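Local coordinates for protein chorismate mutase (Paraburkholderia phymatum, PDB 5TS9) that probably catalyses the rearrangement of chorismate to prephenate, as an all-helical chorismate mutase of the type II family, at residues Asp30-Asp38 with Gly96-Leu106; Val19-Asp30 with His158-Ile169. All blocks are in the same frame, centred on the assembly; numbering follows the deposited sequence.

Both contacts use helix 16-39, and they meet at Asp30, the last residue of 19-30 and the first of 30-38. In contact 2 the N-terminal part of that helix packs on helix 156-165 in the interior. In contact 1, at the surface, its C-terminal turns are wrapped by the loop between helix 67-95 and helix 106-128. The centre of contact 2 lies about 4 Å, and that of contact 1 about 18 Å, from the centre of the chain. Asp30 takes its cross-contact bond in contact 2, and apart from the shared helix the two contacts do not touch each other. Their centres are about 19 Å apart, one buried and one at the surface.

Contact 1. Residues Asp30-Asp38 with Gly96-Leu106; sequences DQVALSKWD and GDAPATPRQSL
Gln31 meets the loop amide-first, and both polar atoms of its amide are used. NE2 donates to Pro102 O at 2.8 Å, nearly in its own amide plane, while OE1 accepts from Gln104 N, also at 2.8 Å, with the donor standing 47° out of the carbonyl plane. The bend at chi2 (-80°) turns the amide along the loop, where it bridges Pro102 O and Gln104 N on either side of Arg103. The Gln104 amide lies over that of Gln31, the planes 14° apart. Beside it Leu34, also buried, sets CD1 against Thr101 CB and CD2 over one face of the Arg103 guanidinium.

The loop joins helix 67-95 to helix 106-128 in this all-helical chorismate mutase fold and runs across the last turns of helix 16-39; Trp92 of helix 67-95 also touches Leu34, Ala98 and Pro99. Ser105 N-caps the next helix through Gly108 N, and Leu106 rests its CD1 on Ser35 OG (3.5 Å).

Toward solvent the contact rests on a few exposed or partly exposed side chains. Exposed Asp38 is gripped side-on by Arg103: NE reaches OD2 at 2.8 Å and NH2 reaches OD1 at 2.9 Å, with carboxylate and guanidinium nearly coplanar. The remaining nitrogen, NH1, turns back to the loop and donates to Pro99 O and to Thr101 O (2.7 Å), which fixes the rotation of the group. At the outer end Trp37 receives Ala98 CB over its five-membered ring, a CH-pi contact 3.5 Å from the centroid.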
loop_
_atom_site.group_PDB
_atom_site.type_symbol
_atom_site.label_atom_id
_atom_site.label_comp_id
_atom_site.label_asym_id
_atom_site.label_seq_id
_atom_site.Cartn_x
_atom_site.Cartn_y
_atom_site.Cartn_z
ATOM N N ASP A 30 4.204 -1.685 -13.352
ATOM C CA ASP A 30 5.563 -1.610 -13.884
ATOM C C ASP A 30 5.632 -0.653 -15.064
ATOM O O ASP A 30 6.550 0.165 -15.154
ATOM C CB ASP A 30 6.057 -2.993 -14.305
ATOM C CG ASP A 30 6.048 -3.984 -13.164
ATOM O OD1 ASP A 30 5.223 -3.821 -12.243
ATOM O OD2 ASP A 30 6.866 -4.928 -13.189
ATOM N N GLN A 31 4.654 -0.721 -15.972
ATOM C CA GLN A 31 4.707 0.170 -17.125
ATOM C C GLN A 31 4.238 1.580 -16.780
ATOM O O GLN A 31 4.686 2.539 -17.417
ATOM C CB GLN A 31 3.880 -0.397 -18.281
ATOM C CG GLN A 31 4.596 -1.466 -19.114
ATOM C CD GLN A 31 5.552 -0.851 -20.122
ATOM O OE1 GLN A 31 5.409 0.317 -20.498
ATOM N NE2 GLN A 31 6.518 -1.633 -20.577
ATOM N N VAL A 32 3.327 1.745 -15.816
ATOM C CA VAL A 32 2.964 3.114 -15.443
ATOM C C VAL A 32 4.141 3.805 -14.738
ATOM O O VAL A 32 4.423 4.987 -14.981
ATOM C CB VAL A 32 1.685 3.116 -14.591
ATOM C CG1 VAL A 32 1.486 4.495 -13.950
ATOM C CG2 VAL A 32 0.449 2.719 -15.477
ATOM N N ALA A 33 4.868 3.066 -13.899
ATOM C CA ALA A 33 6.077 3.599 -13.263
ATOM C C ALA A 33 7.085 4.085 -14.301
ATOM O O ALA A 33 7.633 5.182 -14.174
ATOM C CB ALA A 33 6.713 2.533 -12.370
ATOM N N LEU A 34 7.345 3.277 -15.330
ATOM C CA LEU A 34 8.259 3.687 -16.404
ATOM C C LEU A 34 7.829 5.005 -17.029
ATOM O O LEU A 34 8.653 5.905 -17.256
ATOM C CB LEU A 34 8.315 2.606 -17.485
ATOM C CG LEU A 34 8.960 1.264 -17.152
ATOM C CD1 LEU A 34 8.752 0.271 -18.317
ATOM C CD2 LEU A 34 10.452 1.455 -16.825
ATOM N N SER A 35 6.540 5.121 -17.349
ATOM C CA SER A 35 6.047 6.338 -17.971
ATOM C C SER A 35 6.233 7.535 -17.054
ATOM O O SER A 35 6.607 8.625 -17.502
ATOM C CB SER A 35 4.575 6.174 -18.337
ATOM O OG SER A 35 4.039 7.423 -18.754
ATOM N N LYS A 36 5.956 7.360 -15.763
ATOM C CA LYS A 36 6.108 8.462 -14.825
ATOM C C LYS A 36 7.579 8.773 -14.569
ATOM O O LYS A 36 7.924 9.924 -14.303
ATOM C CB LYS A 36 5.368 8.145 -13.528
ATOM C CG LYS A 36 3.851 8.233 -13.724
ATOM C CD LYS A 36 3.084 7.917 -12.464
ATOM C CE LYS A 36 1.566 8.034 -12.710
ATOM N NZ LYS A 36 0.820 7.224 -11.660
ATOM N N TRP A 37 8.454 7.772 -14.676
ATOM C CA TRP A 37 9.888 8.021 -14.640
ATOM C C TRP A 37 10.328 8.882 -15.827
ATOM O O TRP A 37 11.129 9.810 -15.665
ATOM C CB TRP A 37 10.646 6.681 -14.620
ATOM C CG TRP A 37 12.168 6.798 -14.791
ATOM C CD1 TRP A 37 12.876 6.824 -15.969
ATOM C CD2 TRP A 37 13.138 6.890 -13.741
ATOM N NE1 TRP A 37 14.227 6.936 -15.706
ATOM C CE2 TRP A 37 14.409 6.983 -14.347
ATOM C CE3 TRP A 37 13.049 6.913 -12.340
ATOM C CZ2 TRP A 37 15.589 7.080 -13.600
ATOM C CZ3 TRP A 37 14.220 7.005 -11.604
ATOM C CH2 TRP A 37 15.473 7.097 -12.236
ATOM N N ASP A 38 9.795 8.604 -17.020
ATOM C CA ASP A 38 10.139 9.391 -18.204
ATOM C C ASP A 38 9.607 10.819 -18.102
ATOM O O ASP A 38 10.320 11.778 -18.411
ATOM C CB ASP A 38 9.593 8.712 -19.463
ATOM C CG ASP A 38 10.244 7.356 -19.746
ATOM O OD1 ASP A 38 11.266 7.033 -19.098
ATOM O OD2 ASP A 38 9.723 6.604 -20.605
ATOM N N GLY A 96 19.910 5.410 -10.187
ATOM C CA GLY A 96 20.199 6.411 -11.195
ATOM C C GLY A 96 19.620 6.146 -12.563
ATOM O O GLY A 96 19.829 6.964 -13.473
ATOM N N ASP A 97 18.922 5.025 -12.751
ATOM C CA ASP A 97 18.320 4.705 -14.039
ATOM C C ASP A 97 17.229 3.665 -13.827
ATOM O O ASP A 97 17.250 2.910 -12.848
ATOM C CB ASP A 97 19.362 4.188 -15.042
ATOM C CG ASP A 97 18.973 4.445 -16.498
ATOM O OD1 ASP A 97 17.839 4.920 -16.772
ATOM O OD2 ASP A 97 19.820 4.170 -17.373
ATOM N N ALA A 98 16.271 3.647 -14.753
ATOM C CA ALA A 98 15.185 2.693 -14.833
ATOM C C ALA A 98 15.483 1.671 -15.917
ATOM O O ALA A 98 16.286 1.932 -16.818
ATOM C CB ALA A 98 13.875 3.416 -15.145
ATOM N N PRO A 99 14.869 0.483 -15.860
ATOM C CA PRO A 99 15.082 -0.512 -16.927
ATOM C C PRO A 99 14.791 0.060 -18.313
ATOM O O PRO A 99 13.999 0.994 -18.476
ATOM C CB PRO A 99 14.109 -1.646 -16.562
ATOM C CG PRO A 99 13.309 -1.175 -15.395
ATOM C CD PRO A 99 14.052 -0.054 -14.753
ATOM N N ALA A 100 15.468 -0.493 -19.318
ATOM C CA ALA A 100 15.271 -0.109 -20.711
ATOM C C ALA A 100 14.083 -0.824 -21.379
ATOM O O ALA A 100 14.022 -0.875 -22.611
ATOM C CB ALA A 100 16.544 -0.379 -21.517
ATOM N N THR A 101 13.171 -1.387 -20.609
ATOM C CA THR A 101 11.983 -2.008 -21.172
ATOM C C THR A 101 11.274 -1.039 -22.122
ATOM O O THR A 101 11.122 0.150 -21.797
ATOM C CB THR A 101 11.033 -2.418 -20.047
ATOM O OG1 THR A 101 11.776 -3.072 -19.014
ATOM C CG2 THR A 101 9.951 -3.346 -20.569
ATOM N N PRO A 102 10.845 -1.497 -23.302
ATOM C CA PRO A 102 10.042 -0.628 -24.176
ATOM C C PRO A 102 8.757 -0.172 -23.490
ATOM O O PRO A 102 8.093 -0.932 -22.779
ATOM C CB PRO A 102 9.762 -1.510 -25.404
ATOM C CG PRO A 102 10.233 -2.915 -25.030
ATOM C CD PRO A 102 11.287 -2.720 -23.997
ATOM N N ARG A 103 8.438 1.102 -23.677
ATOM C CA ARG A 103 7.266 1.690 -23.042
ATOM C C ARG A 103 6.021 1.394 -23.867
ATOM O O ARG A 103 6.038 1.475 -25.098
ATOM C CB ARG A 103 7.437 3.198 -22.895
ATOM C CG ARG A 103 8.110 3.637 -21.604
ATOM C CD ARG A 103 9.502 3.014 -21.437
ATOM N NE ARG A 103 10.350 3.860 -20.603
ATOM C CZ ARG A 103 11.514 3.481 -20.093
ATOM N NH1 ARG A 103 11.985 2.264 -20.319
ATOM N NH2 ARG A 103 12.207 4.323 -19.350
ATOM N N GLN A 104 4.940 1.048 -23.182
ATOM C CA GLN A 104 3.645 0.820 -23.812
ATOM C C GLN A 104 2.772 2.055 -23.606
ATOM O O GLN A 104 2.716 2.590 -22.494
ATOM C CB GLN A 104 2.981 -0.421 -23.207
ATOM C CG GLN A 104 3.759 -1.729 -23.459
ATOM C CD GLN A 104 3.319 -2.861 -22.534
ATOM O OE1 GLN A 104 2.230 -2.820 -21.969
ATOM N NE2 GLN A 104 4.180 -3.865 -22.359
ATOM N N SER A 105 2.097 2.505 -24.666
ATOM C CA SER A 105 1.279 3.713 -24.568
ATOM C C SER A 105 0.272 3.604 -23.423
ATOM O O SER A 105 -0.474 2.626 -23.336
ATOM C CB SER A 105 0.543 3.942 -25.878
ATOM O OG SER A 105 -0.505 4.874 -25.688
ATOM N N LEU A 106 0.241 4.616 -22.547
ATOM C CA LEU A 106 -0.705 4.579 -21.434
ATOM C C LEU A 106 -2.147 4.601 -21.933
ATOM O O LEU A 106 -2.983 3.824 -21.471
ATOM C CB LEU A 106 -0.473 5.742 -20.472
ATOM C CG LEU A 106 0.811 5.795 -19.656
ATOM C CD1 LEU A 106 0.650 6.780 -18.494
ATOM C CD2 LEU A 106 1.218 4.408 -19.165
#

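Contact 2. Residues Val19-Asp30 with His158-Ile169; sequences VRSMADRLNTAD and HRAALDRAVARI
Leu162 is the knob of this helix-helix contact, set in a hole formed by Val19, Met22, Ala23 and Leu26. The pairing belongs to the hydrophobic core of the all-helical chorismate mutase fold: helix 16-39 and helix 156-165 approach to 9.9 Å between the axes of these segments, at 121° between their directions. With CG anti to the backbone N (chi1 -172°), Leu162 sends its two methyls into the hole by different routes. CD2 meets Val19 CG1 (3.9 Å) and Ala23 CB, and CD1 lies over the backbone of the facing helix, near Ala23 N and Val19 O.

On one flank Leu26 fits against the opposite helix, CD1 on Ala161 CB and CD2 close over His158 O at 3.3 Å. The polar end of the contact lies beyond it, where His158 NE2 gives its N-H almost straight (177°) to the syn lone pair of Asp30 OD1, 2.8 Å away and in the ring plane. On the other flank, the extended chain of Met22 runs past Ala165 to Val166, where SD lies 3.8 Å from CG1, and then reaches Ile169 tip to tip, CE facing CG1. Val166 and Ile169 also lie near Val19 CG2.

Farther out, neighbouring helices hold these pieces in place. Val148 and Ala144 of helix 137-151 cover Val19, while Gln77 of helix 67-95 touches Met22 and hydrogen-bonds Ala165 O. The second subunit engages the neighbouring turns of helix 156-165, its Arg94 and Glu79 forming salt bridges to Asp163 and Arg164. The orientation of the His158 ring is held from both nitrogens, for opposite the Asp30 bond ND1 is hydrogen-bonded to Asp155 OD1.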
loop_
_atom_site.group_PDB
_atom_site.type_symbol
_atom_site.label_atom_id
_atom_site.label_comp_id
_atom_site.label_asym_id
_atom_site.label_seq_id
_atom_site.Cartn_x
_atom_site.Cartn_y
_atom_site.Cartn_z
ATOM N N VAL A 19 -7.705 -13.925 -8.225
ATOM C CA VAL A 19 -6.394 -13.416 -7.806
ATOM C C VAL A 19 -5.498 -13.219 -9.016
ATOM O O VAL A 19 -4.694 -12.285 -9.068
ATOM C CB VAL A 19 -5.770 -14.374 -6.766
ATOM C CG1 VAL A 19 -4.308 -14.010 -6.452
ATOM C CG2 VAL A 19 -6.589 -14.351 -5.488
ATOM N N ARG A 20 -5.637 -14.083 -10.021
ATOM C CA ARG A 20 -4.886 -13.913 -11.258
ATOM C C ARG A 20 -5.249 -12.597 -11.948
ATOM O O ARG A 20 -4.368 -11.871 -12.410
ATOM C CB ARG A 20 -5.158 -15.116 -12.164
ATOM C CG ARG A 20 -4.184 -15.310 -13.293
ATOM C CD ARG A 20 -4.539 -16.609 -14.018
ATOM N NE ARG A 20 -4.083 -17.816 -13.319
ATOM C CZ ARG A 20 -4.763 -18.960 -13.283
ATOM N NH1 ARG A 20 -5.949 -19.054 -13.872
ATOM N NH2 ARG A 20 -4.265 -20.014 -12.651
ATOM N N SER A 21 -6.543 -12.258 -12.008
ATOM C CA SER A 21 -6.937 -11.018 -12.667
ATOM C C SER A 21 -6.389 -9.804 -11.923
ATOM O O SER A 21 -5.905 -8.849 -12.547
ATOM C CB SER A 21 -8.461 -10.951 -12.795
ATOM O OG SER A 21 -9.100 -11.094 -11.536
ATOM N N MET A 22 -6.431 -9.826 -10.587
ATOM C CA MET A 22 -5.830 -8.737 -9.816
ATOM C C MET A 22 -4.327 -8.680 -10.037
ATOM O O MET A 22 -3.752 -7.585 -10.128
ATOM C CB MET A 22 -6.138 -8.907 -8.327
ATOM C CG MET A 22 -7.614 -8.751 -7.980
ATOM S SD MET A 22 -7.884 -8.905 -6.177
ATOM C CE MET A 22 -9.656 -8.551 -6.085
ATOM N N ALA A 23 -3.671 -9.851 -10.148
ATOM C CA ALA A 23 -2.240 -9.856 -10.445
ATOM C C ALA A 23 -1.944 -9.252 -11.816
ATOM O O ALA A 23 -0.962 -8.517 -11.966
ATOM C CB ALA A 23 -1.670 -11.270 -10.340
ATOM N N ASP A 24 -2.770 -9.556 -12.833
ATOM C CA ASP A 24 -2.587 -8.927 -14.142
ATOM C C ASP A 24 -2.767 -7.412 -14.051
ATOM O O ASP A 24 -2.030 -6.646 -14.690
ATOM C CB ASP A 24 -3.570 -9.515 -15.158
ATOM C CG ASP A 24 -3.336 -10.996 -15.418
ATOM O OD1 ASP A 24 -2.198 -11.483 -15.238
ATOM O OD2 ASP A 24 -4.302 -11.668 -15.816
ATOM N N ARG A 25 -3.732 -6.958 -13.246
ATOM C CA ARG A 25 -3.924 -5.520 -13.085
ATOM C C ARG A 25 -2.736 -4.901 -12.371
ATOM O O ARG A 25 -2.247 -3.834 -12.763
ATOM C CB ARG A 25 -5.214 -5.237 -12.308
ATOM C CG ARG A 25 -5.689 -3.777 -12.444
ATOM C CD ARG A 25 -6.777 -3.412 -11.468
ATOM N NE ARG A 25 -7.350 -2.118 -11.838
ATOM C CZ ARG A 25 -6.776 -0.944 -11.583
ATOM N NH1 ARG A 25 -5.635 -0.893 -10.915
ATOM N NH2 ARG A 25 -7.358 0.181 -11.991
ATOM N N LEU A 26 -2.259 -5.574 -11.324
ATOM C CA LEU A 26 -1.106 -5.090 -10.584
ATOM C C LEU A 26 0.092 -4.897 -11.503
ATOM O O LEU A 26 0.833 -3.923 -11.361
ATOM C CB LEU A 26 -0.780 -6.067 -9.452
ATOM C CG LEU A 26 0.298 -5.645 -8.455
ATOM C CD1 LEU A 26 -0.086 -4.326 -7.725
ATOM C CD2 LEU A 26 0.511 -6.787 -7.463
ATOM N N ASN A 27 0.273 -5.788 -12.474
ATOM C CA ASN A 27 1.476 -5.751 -13.295
ATOM C C ASN A 27 1.529 -4.547 -14.228
ATOM O O ASN A 27 2.613 -4.227 -14.723
ATOM C CB ASN A 27 1.608 -7.049 -14.104
ATOM C CG ASN A 27 2.246 -8.180 -13.297
ATOM O OD1 ASN A 27 3.169 -7.959 -12.500
ATOM N ND2 ASN A 27 1.754 -9.398 -13.498
ATOM N N THR A 28 0.397 -3.883 -14.512
ATOM C CA THR A 28 0.478 -2.619 -15.245
ATOM C C THR A 28 1.267 -1.553 -14.480
ATOM O O THR A 28 1.762 -0.612 -15.103
ATOM C CB THR A 28 -0.908 -2.054 -15.550
ATOM O OG1 THR A 28 -1.568 -1.728 -14.313
ATOM C CG2 THR A 28 -1.745 -3.055 -16.356
ATOM N N ALA A 29 1.382 -1.673 -13.151
ATOM C CA ALA A 29 2.175 -0.716 -12.369
ATOM C C ALA A 29 3.605 -0.580 -12.897
ATOM O O ALA A 29 4.179 0.520 -12.888
ATOM C CB ALA A 29 2.200 -1.132 -10.896
ATOM N N ASP A 30 4.204 -1.685 -13.352
ATOM C CA ASP A 30 5.563 -1.610 -13.884
ATOM C C ASP A 30 5.632 -0.653 -15.064
ATOM O O ASP A 30 6.550 0.165 -15.154
ATOM C CB ASP A 30 6.057 -2.993 -14.305
ATOM C CG ASP A 30 6.048 -3.984 -13.164
ATOM O OD1 ASP A 30 5.223 -3.821 -12.243
ATOM O OD2 ASP A 30 6.866 -4.928 -13.189
ATOM N N HIS A 158 5.993 -7.511 -5.585
ATOM C CA HIS A 158 4.709 -7.716 -6.250
ATOM C C HIS A 158 3.805 -8.655 -5.459
ATOM O O HIS A 158 2.583 -8.469 -5.454
ATOM C CB HIS A 158 4.931 -8.241 -7.656
ATOM C CG HIS A 158 5.440 -7.203 -8.604
ATOM N ND1 HIS A 158 6.768 -6.819 -8.650
ATOM C CD2 HIS A 158 4.797 -6.448 -9.526
ATOM C CE1 HIS A 158 6.920 -5.883 -9.572
ATOM N NE2 HIS A 158 5.739 -5.639 -10.119
ATOM N N ARG A 159 4.371 -9.652 -4.777
ATOM C CA ARG A 159 3.522 -10.494 -3.934
ATOM C C ARG A 159 2.970 -9.701 -2.756
ATOM O O ARG A 159 1.787 -9.835 -2.402
ATOM C CB ARG A 159 4.297 -11.722 -3.450
ATOM C CG ARG A 159 3.413 -12.748 -2.717
ATOM C CD ARG A 159 4.206 -14.005 -2.308
ATOM N NE ARG A 159 4.682 -13.880 -0.936
ATOM C CZ ARG A 159 5.949 -13.667 -0.593
ATOM N NH1 ARG A 159 6.886 -13.573 -1.526
ATOM N NH2 ARG A 159 6.285 -13.560 0.689
ATOM N N ALA A 160 3.810 -8.864 -2.140
ATOM C CA ALA A 160 3.336 -8.016 -1.048
ATOM C C ALA A 160 2.175 -7.147 -1.504
ATOM O O ALA A 160 1.161 -7.028 -0.803
ATOM C CB ALA A 160 4.476 -7.148 -0.516
ATOM N N ALA A 161 2.288 -6.559 -2.691
ATOM C CA ALA A 161 1.227 -5.704 -3.194
ATOM C C ALA A 161 0.044 -6.517 -3.703
ATOM O O ALA A 161 -1.095 -6.026 -3.683
ATOM C CB ALA A 161 1.782 -4.773 -4.289
ATOM N N LEU A 162 0.267 -7.763 -4.142
ATOM C CA LEU A 162 -0.883 -8.624 -4.413
ATOM C C LEU A 162 -1.661 -8.897 -3.121
ATOM O O LEU A 162 -2.898 -8.858 -3.113
ATOM C CB LEU A 162 -0.436 -9.938 -5.075
ATOM C CG LEU A 162 -1.556 -10.859 -5.601
ATOM C CD1 LEU A 162 -2.585 -10.075 -6.380
ATOM C CD2 LEU A 162 -0.996 -11.968 -6.471
ATOM N N ASP A 163 -0.955 -9.125 -2.011
ATOM C CA ASP A 163 -1.629 -9.273 -0.714
ATOM C C ASP A 163 -2.427 -8.019 -0.346
ATOM O O ASP A 163 -3.469 -8.112 0.312
ATOM C CB ASP A 163 -0.614 -9.557 0.397
ATOM C CG ASP A 163 -0.071 -11.011 0.392
ATOM O OD1 ASP A 163 -0.804 -11.977 0.065
ATOM O OD2 ASP A 163 1.106 -11.175 0.771
ATOM N N ARG A 164 -1.946 -6.836 -0.742
ATOM C CA ARG A 164 -2.716 -5.614 -0.528
ATOM C C ARG A 164 -3.955 -5.597 -1.413
ATOM O O ARG A 164 -5.037 -5.176 -0.980
ATOM C CB ARG A 164 -1.829 -4.385 -0.808
ATOM C CG ARG A 164 -2.546 -3.021 -0.692
ATOM C CD ARG A 164 -2.869 -2.706 0.776
ATOM N NE ARG A 164 -3.578 -1.442 0.982
ATOM C CZ ARG A 164 -4.888 -1.296 0.814
ATOM N NH1 ARG A 164 -5.621 -2.334 0.410
ATOM N NH2 ARG A 164 -5.462 -0.113 1.032
ATOM N N ALA A 165 -3.827 -6.072 -2.656
ATOM C CA ALA A 165 -4.951 -5.982 -3.588
ATOM C C ALA A 165 -6.111 -6.898 -3.202
ATOM O O ALA A 165 -7.272 -6.538 -3.416
ATOM C CB ALA A 165 -4.484 -6.294 -5.009
ATOM N N VAL A 166 -5.834 -8.068 -2.628
ATOM C CA VAL A 166 -6.871 -9.050 -2.299
ATOM C C VAL A 166 -7.506 -8.780 -0.936
ATOM O O VAL A 166 -8.309 -9.584 -0.441
ATOM C CB VAL A 166 -6.291 -10.477 -2.325
ATOM C CG1 VAL A 166 -5.724 -10.795 -3.702
ATOM C CG2 VAL A 166 -5.235 -10.644 -1.220
ATOM N N ALA A 167 -7.143 -7.645 -0.332
ATOM C CA ALA A 167 -7.474 -7.334 1.062
ATOM C C ALA A 167 -8.936 -7.586 1.425
ATOM O O ALA A 167 -9.236 -8.060 2.531
ATOM C CB ALA A 167 -7.115 -5.872 1.342
ATOM N N ARG A 168 -9.870 -7.227 0.555
ATOM C CA ARG A 168 -11.277 -7.320 0.939
ATOM C C ARG A 168 -12.088 -8.209 -0.007
ATOM O O ARG A 168 -13.288 -7.999 -0.209
ATOM C CB ARG A 168 -11.879 -5.923 1.062
ATOM C CG ARG A 168 -11.093 -5.090 2.073
ATOM C CD ARG A 168 -11.733 -3.763 2.385
ATOM N NE ARG A 168 -11.288 -2.759 1.439
ATOM C CZ ARG A 168 -11.557 -1.460 1.541
ATOM N NH1 ARG A 168 -12.284 -0.996 2.559
ATOM N NH2 ARG A 168 -11.088 -0.627 0.626
ATOM N N ILE A 169 -11.443 -9.212 -0.598
ATOM C CA ILE A 169 -12.203 -10.310 -1.193
ATOM C C ILE A 169 -13.065 -10.981 -0.127
ATOM O O ILE A 169 -14.281 -11.155 -0.287
ATOM C CB ILE A 169 -11.252 -11.319 -1.853
ATOM C CG1 ILE A 169 -10.561 -10.693 -3.067
ATOM C CG2 ILE A 169 -11.996 -12.590 -2.228
ATOM C CD1 ILE A 169 -9.519 -11.622 -3.680
#